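Local coordinates for protein glycerol-3-phosphate dehydrogenase [NAD(+)] (Dunaliella salina, PDB 6IUY) that probably interconverts dihydroxyacetone phosphate and glycerol 3-phosphate with NAD(H), and carries a haloacid dehalogenase-like phosphatase domain for direct conversion of dihydroxyacetone phosphate to glycerol, at residues T45-F58 against F100-V114. Numbering follows the deposited sequence.
Sequences TVTTDASVGLLAKF and FLEEHPAHTRLVPGV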
loop_
_atom_site.group_PDB
_atom_site.type_symbol
_atom_site.label_atom_id
_atom_site.label_comp_id
_atom_site.label_asym_id
_atom_site.label_seq_id
_atom_site.Cartn_x
_atom_site.Cartn_y
_atom_site.Cartn_z
ATOM N N THR A 45 50.751 -9.833 -2.390
ATOM C CA THR A 45 49.634 -10.346 -3.179
ATOM C C THR A 45 48.948 -9.191 -3.904
ATOM O O THR A 45 48.592 -9.311 -5.074
ATOM C CB THR A 45 48.607 -11.107 -2.325
ATOM O OG1 THR A 45 47.603 -10.200 -1.859
ATOM C CG2 THR A 45 49.286 -11.791 -1.158
ATOM N N VAL A 46 48.790 -8.064 -3.216
ATOM C CA VAL A 46 48.248 -6.853 -3.832
ATOM C C VAL A 46 49.352 -5.869 -4.194
ATOM O O VAL A 46 49.282 -5.185 -5.218
ATOM C CB VAL A 46 47.228 -6.157 -2.900
ATOM C CG1 VAL A 46 47.020 -4.710 -3.304
ATOM C CG2 VAL A 46 45.908 -6.919 -2.902
ATOM N N THR A 47 50.369 -5.789 -3.344
ATOM C CA THR A 47 51.510 -4.928 -3.619
ATOM C C THR A 47 52.689 -5.733 -4.180
ATOM O O THR A 47 52.926 -6.880 -3.774
ATOM C CB THR A 47 51.963 -4.169 -2.349
ATOM O OG1 THR A 47 50.831 -3.551 -1.729
ATOM C CG2 THR A 47 53.006 -3.112 -2.689
ATOM N N THR A 48 53.417 -5.123 -5.113
ATOM C CA THR A 48 54.639 -5.702 -5.672
ATOM C C THR A 48 55.675 -5.935 -4.575
ATOM O O THR A 48 56.203 -7.036 -4.419
ATOM C CB THR A 48 55.257 -4.782 -6.747
ATOM O OG1 THR A 48 55.510 -3.490 -6.180
ATOM C CG2 THR A 48 54.320 -4.622 -7.935
ATOM N N ASP A 49 55.948 -4.877 -3.816
ATOM C CA ASP A 49 56.945 -4.896 -2.754
ATOM C C ASP A 49 56.296 -4.996 -1.382
ATOM O O ASP A 49 55.233 -4.420 -1.149
ATOM C CB ASP A 49 57.812 -3.631 -2.809
ATOM C CG ASP A 49 58.483 -3.430 -4.158
ATOM O OD1 ASP A 49 58.978 -4.425 -4.730
ATOM O OD2 ASP A 49 58.518 -2.273 -4.643
ATOM N N ALA A 50 56.941 -5.714 -0.469
ATOM C CA ALA A 50 56.532 -5.688 0.931
ATOM C C ALA A 50 56.706 -4.269 1.470
ATOM O O ALA A 50 57.609 -3.545 1.042
ATOM C CB ALA A 50 57.338 -6.680 1.748
ATOM N N SER A 51 55.838 -3.865 2.392
ATOM C CA SER A 51 55.879 -2.507 2.920
ATOM C C SER A 51 57.117 -2.299 3.790
ATOM O O SER A 51 57.875 -1.347 3.602
ATOM C CB SER A 51 54.612 -2.202 3.723
ATOM O OG SER A 51 53.464 -2.191 2.890
ATOM N N VAL A 52 57.305 -3.208 4.741
ATOM C CA VAL A 52 58.418 -3.161 5.683
ATOM C C VAL A 52 59.717 -3.599 5.013
ATOM O O VAL A 52 60.026 -4.787 4.932
ATOM C CB VAL A 52 58.139 -4.054 6.910
ATOM C CG1 VAL A 52 57.444 -5.343 6.486
ATOM C CG2 VAL A 52 59.418 -4.339 7.665
ATOM N N GLY A 53 60.472 -2.628 4.525
ATOM C CA GLY A 53 61.637 -2.912 3.713
ATOM C C GLY A 53 61.669 -1.879 2.612
ATOM O O GLY A 53 62.707 -1.281 2.326
ATOM N N LEU A 54 60.511 -1.673 1.995
ATOM C CA LEU A 54 60.318 -0.542 1.104
ATOM C C LEU A 54 60.414 0.709 1.966
ATOM O O LEU A 54 60.881 1.764 1.534
ATOM C CB LEU A 54 58.972 -0.641 0.385
ATOM C CG LEU A 54 58.525 0.542 -0.471
ATOM C CD1 LEU A 54 59.606 0.935 -1.475
ATOM C CD2 LEU A 54 57.216 0.204 -1.178
ATOM N N LEU A 55 59.981 0.549 3.210
ATOM C CA LEU A 55 60.069 1.580 4.231
ATOM C C LEU A 55 61.466 1.572 4.845
ATOM O O LEU A 55 61.939 2.592 5.350
ATOM C CB LEU A 55 59.001 1.339 5.302
ATOM C CG LEU A 55 58.641 2.401 6.338
ATOM C CD1 LEU A 55 58.420 3.751 5.683
ATOM C CD2 LEU A 55 57.386 1.956 7.059
ATOM N N ALA A 56 62.118 0.407 4.793
ATOM C CA ALA A 56 63.503 0.255 5.252
ATOM C C ALA A 56 64.431 1.095 4.389
ATOM O O ALA A 56 65.219 1.885 4.905
ATOM C CB ALA A 56 63.923 -1.203 5.228
ATOM N N LYS A 57 64.344 0.921 3.074
ATOM C CA LYS A 57 64.864 1.934 2.163
ATOM C C LYS A 57 64.062 3.210 2.408
ATOM O O LYS A 57 62.941 3.145 2.915
ATOM C CB LYS A 57 64.753 1.493 0.706
ATOM C CG LYS A 57 65.785 0.471 0.280
ATOM C CD LYS A 57 66.370 0.861 -1.065
ATOM C CE LYS A 57 65.261 1.241 -2.037
ATOM N NZ LYS A 57 65.774 1.978 -3.224
ATOM N N PHE A 58 64.629 4.363 2.064
ATOM C CA PHE A 58 64.038 5.646 2.453
ATOM C C PHE A 58 64.295 5.889 3.947
ATOM O O PHE A 58 64.312 7.035 4.404
ATOM C CB PHE A 58 62.529 5.683 2.120
ATOM C CG PHE A 58 61.742 6.698 2.913
ATOM C CD1 PHE A 58 61.387 7.916 2.351
ATOM C CD2 PHE A 58 61.341 6.424 4.215
ATOM C CE1 PHE A 58 60.661 8.847 3.075
ATOM C CE2 PHE A 58 60.624 7.349 4.944
ATOM C CZ PHE A 58 60.280 8.563 4.373
ATOM N N PHE A 100 56.829 9.230 3.064
ATOM C CA PHE A 100 56.984 7.922 2.426
ATOM C C PHE A 100 55.821 7.579 1.506
ATOM O O PHE A 100 56.024 7.120 0.380
ATOM C CB PHE A 100 57.142 6.833 3.490
ATOM C CG PHE A 100 57.070 5.442 2.945
ATOM C CD1 PHE A 100 58.221 4.774 2.561
ATOM C CD2 PHE A 100 55.848 4.796 2.816
ATOM C CE1 PHE A 100 58.157 3.487 2.053
ATOM C CE2 PHE A 100 55.773 3.513 2.304
ATOM C CZ PHE A 100 56.931 2.854 1.923
ATOM N N LEU A 101 54.606 7.796 2.001
ATOM C CA LEU A 101 53.394 7.516 1.239
ATOM C C LEU A 101 53.326 8.391 -0.005
ATOM O O LEU A 101 52.617 8.071 -0.966
ATOM C CB LEU A 101 52.149 7.726 2.107
ATOM C CG LEU A 101 51.924 6.690 3.210
ATOM C CD1 LEU A 101 50.699 7.033 4.029
ATOM C CD2 LEU A 101 51.790 5.304 2.609
ATOM N N GLU A 102 54.063 9.496 0.012
ATOM C CA GLU A 102 54.157 10.336 -1.170
ATOM C C GLU A 102 55.221 9.779 -2.128
ATOM O O GLU A 102 54.967 9.642 -3.322
ATOM C CB GLU A 102 54.462 11.784 -0.785
ATOM C CG GLU A 102 54.236 12.768 -1.922
ATOM C CD GLU A 102 53.915 14.176 -1.445
ATOM O OE1 GLU A 102 54.163 14.490 -0.259
ATOM O OE2 GLU A 102 53.407 14.969 -2.267
ATOM N N GLU A 103 56.395 9.439 -1.599
ATOM C CA GLU A 103 57.476 8.869 -2.409
ATOM C C GLU A 103 57.068 7.563 -3.081
ATOM O O GLU A 103 57.549 7.233 -4.164
ATOM C CB GLU A 103 58.724 8.619 -1.560
ATOM C CG GLU A 103 59.542 9.859 -1.220
ATOM C CD GLU A 103 60.813 9.509 -0.462
ATOM O OE1 GLU A 103 61.309 10.367 0.300
ATOM O OE2 GLU A 103 61.312 8.373 -0.629
ATOM N N HIS A 104 56.199 6.810 -2.419
ATOM C CA HIS A 104 55.677 5.580 -2.992
ATOM C C HIS A 104 54.157 5.635 -3.052
ATOM O O HIS A 104 53.487 4.898 -2.335
ATOM C CB HIS A 104 56.139 4.367 -2.181
ATOM C CG HIS A 104 57.622 4.156 -2.202
ATOM N ND1 HIS A 104 58.456 4.633 -1.215
ATOM C CD2 HIS A 104 58.421 3.530 -3.099
ATOM C CE1 HIS A 104 59.706 4.305 -1.497
ATOM N NE2 HIS A 104 59.712 3.636 -2.636
ATOM N N PRO A 105 53.607 6.510 -3.912
ATOM C CA PRO A 105 52.153 6.660 -4.031
ATOM C C PRO A 105 51.499 5.311 -4.260
ATOM O O PRO A 105 51.917 4.552 -5.137
ATOM C CB PRO A 105 51.981 7.577 -5.245
ATOM C CG PRO A 105 53.267 7.466 -5.996
ATOM C CD PRO A 105 54.318 7.274 -4.949
ATOM N N ALA A 106 50.495 5.001 -3.453
ATOM C CA ALA A 106 49.928 3.666 -3.447
ATOM C C ALA A 106 49.121 3.404 -4.711
ATOM O O ALA A 106 47.969 2.995 -4.638
ATOM C CB ALA A 106 49.073 3.465 -2.201
ATOM N N HIS A 107 49.732 3.665 -5.865
ATOM C CA HIS A 107 49.167 3.317 -7.169
ATOM C C HIS A 107 50.289 2.751 -8.034
ATOM O O HIS A 107 50.070 2.196 -9.112
ATOM C CB HIS A 107 48.504 4.535 -7.842
ATOM C CG HIS A 107 49.457 5.449 -8.560
ATOM N ND1 HIS A 107 49.748 6.720 -8.110
ATOM C CD2 HIS A 107 50.156 5.288 -9.712
ATOM C CE1 HIS A 107 50.601 7.297 -8.943
ATOM N NE2 HIS A 107 50.866 6.449 -9.920
ATOM N N THR A 108 51.503 2.918 -7.534
ATOM C CA THR A 108 52.703 2.459 -8.203
ATOM C C THR A 108 53.071 1.093 -7.654
ATOM O O THR A 108 53.943 0.397 -8.181
ATOM C CB THR A 108 53.854 3.451 -7.984
ATOM O OG1 THR A 108 54.030 3.666 -6.576
ATOM C CG2 THR A 108 53.529 4.782 -8.641
ATOM N N ARG A 109 52.362 0.720 -6.596
ATOM C CA ARG A 109 52.746 -0.398 -5.752
ATOM C C ARG A 109 52.008 -1.685 -6.070
ATOM O O ARG A 109 52.268 -2.719 -5.458
ATOM C CB ARG A 109 52.508 -0.044 -4.283
ATOM C CG ARG A 109 53.196 1.220 -3.812
ATOM C CD ARG A 109 53.149 1.276 -2.302
ATOM N NE ARG A 109 53.445 -0.040 -1.741
ATOM C CZ ARG A 109 53.317 -0.365 -0.459
ATOM N NH1 ARG A 109 52.888 0.537 0.418
ATOM N NH2 ARG A 109 53.612 -1.598 -0.056
ATOM N N LEU A 110 51.090 -1.627 -7.025
ATOM C CA LEU A 110 50.138 -2.711 -7.183
ATOM C C LEU A 110 50.536 -3.693 -8.273
ATOM O O LEU A 110 50.931 -3.300 -9.366
ATOM C CB LEU A 110 48.749 -2.141 -7.463
ATOM C CG LEU A 110 48.270 -1.171 -6.385
ATOM C CD1 LEU A 110 48.899 0.207 -6.595
ATOM C CD2 LEU A 110 46.759 -1.075 -6.391
ATOM N N VAL A 111 50.427 -4.978 -7.956
ATOM C CA VAL A 111 50.733 -6.021 -8.918
ATOM C C VAL A 111 49.809 -5.893 -10.129
ATOM O O VAL A 111 48.615 -5.600 -9.984
ATOM C CB VAL A 111 50.605 -7.413 -8.281
ATOM C CG1 VAL A 111 51.268 -7.417 -6.909
ATOM C CG2 VAL A 111 49.166 -7.787 -8.131
ATOM N N PRO A 112 50.360 -6.069 -11.340
ATOM C CA PRO A 112 49.504 -5.897 -12.517
ATOM C C PRO A 112 48.326 -6.870 -12.512
ATOM O O PRO A 112 48.449 -8.006 -12.048
ATOM C CB PRO A 112 50.457 -6.159 -13.703
ATOM C CG PRO A 112 51.695 -6.749 -13.112
ATOM C CD PRO A 112 51.777 -6.251 -11.702
ATOM N N GLY A 113 47.185 -6.395 -13.002
ATOM C CA GLY A 113 45.986 -7.197 -13.082
ATOM C C GLY A 113 45.135 -7.224 -11.818
ATOM O O GLY A 113 44.014 -7.737 -11.846
ATOM N N VAL A 114 45.640 -6.683 -10.713
ATOM C CA VAL A 114 44.911 -6.823 -9.460
ATOM C C VAL A 114 43.806 -5.769 -9.337
ATOM O O VAL A 114 42.727 -6.067 -8.827
ATOM C CB VAL A 114 45.848 -6.753 -8.232
ATOM C CG1 VAL A 114 46.296 -5.310 -7.958
ATOM C CG2 VAL A 114 45.152 -7.354 -7.017
#
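F100 turns the edge of its ring toward the face of the F58 ring, a T-shaped pair with planes at 76° and centroids 5.5 Å apart. F100 CB also lies over that F58 face. L55 CD1 covers one face of the F100 ring in a CH-pi contact, 3.6 Å from the centroid. The carbonyl O of L54 lies at the F100 ring edge, in plane, 3.3 Å from CE1. E103 sends its carboxylate to the F58 edge, where OE1 lies in the ring plane. An alanine in place of F58 would probably leave the F100 edge without its aromatic face and the E103 carboxylate without its ring-edge partner. L54 CD1 sits over one face of the H104 ring. The other methyl, L54 CD2, covers one face of the R109 guanidinium. R109 bends at chi3 (43°), which turns NH2 toward S51. NH2 gives S51 OG a nearly straight bond of 3.0 Å in the guanidinium plane, and a weak one to the D49 carbonyl. R109 NE is buried without a hydrogen-bond partner. The backbones of L110 and T47 form a single beta bridge. V111 N donates to V46 O at 3.0 Å. V114 CG2 meets V46 CG2 at 4.2 Å. The contact joins the loop after strand 37-40 to the end of helix 94-103 and the linker to helix 114-123. T45 probably ends the DxDx(T/V) motif of the haloacid dehalogenase fold; its side chain lies beside those of magnesium ligands D41 and D206. Helix 136-145 packs on V46, T47 and F100, and helix 82-88 on L55.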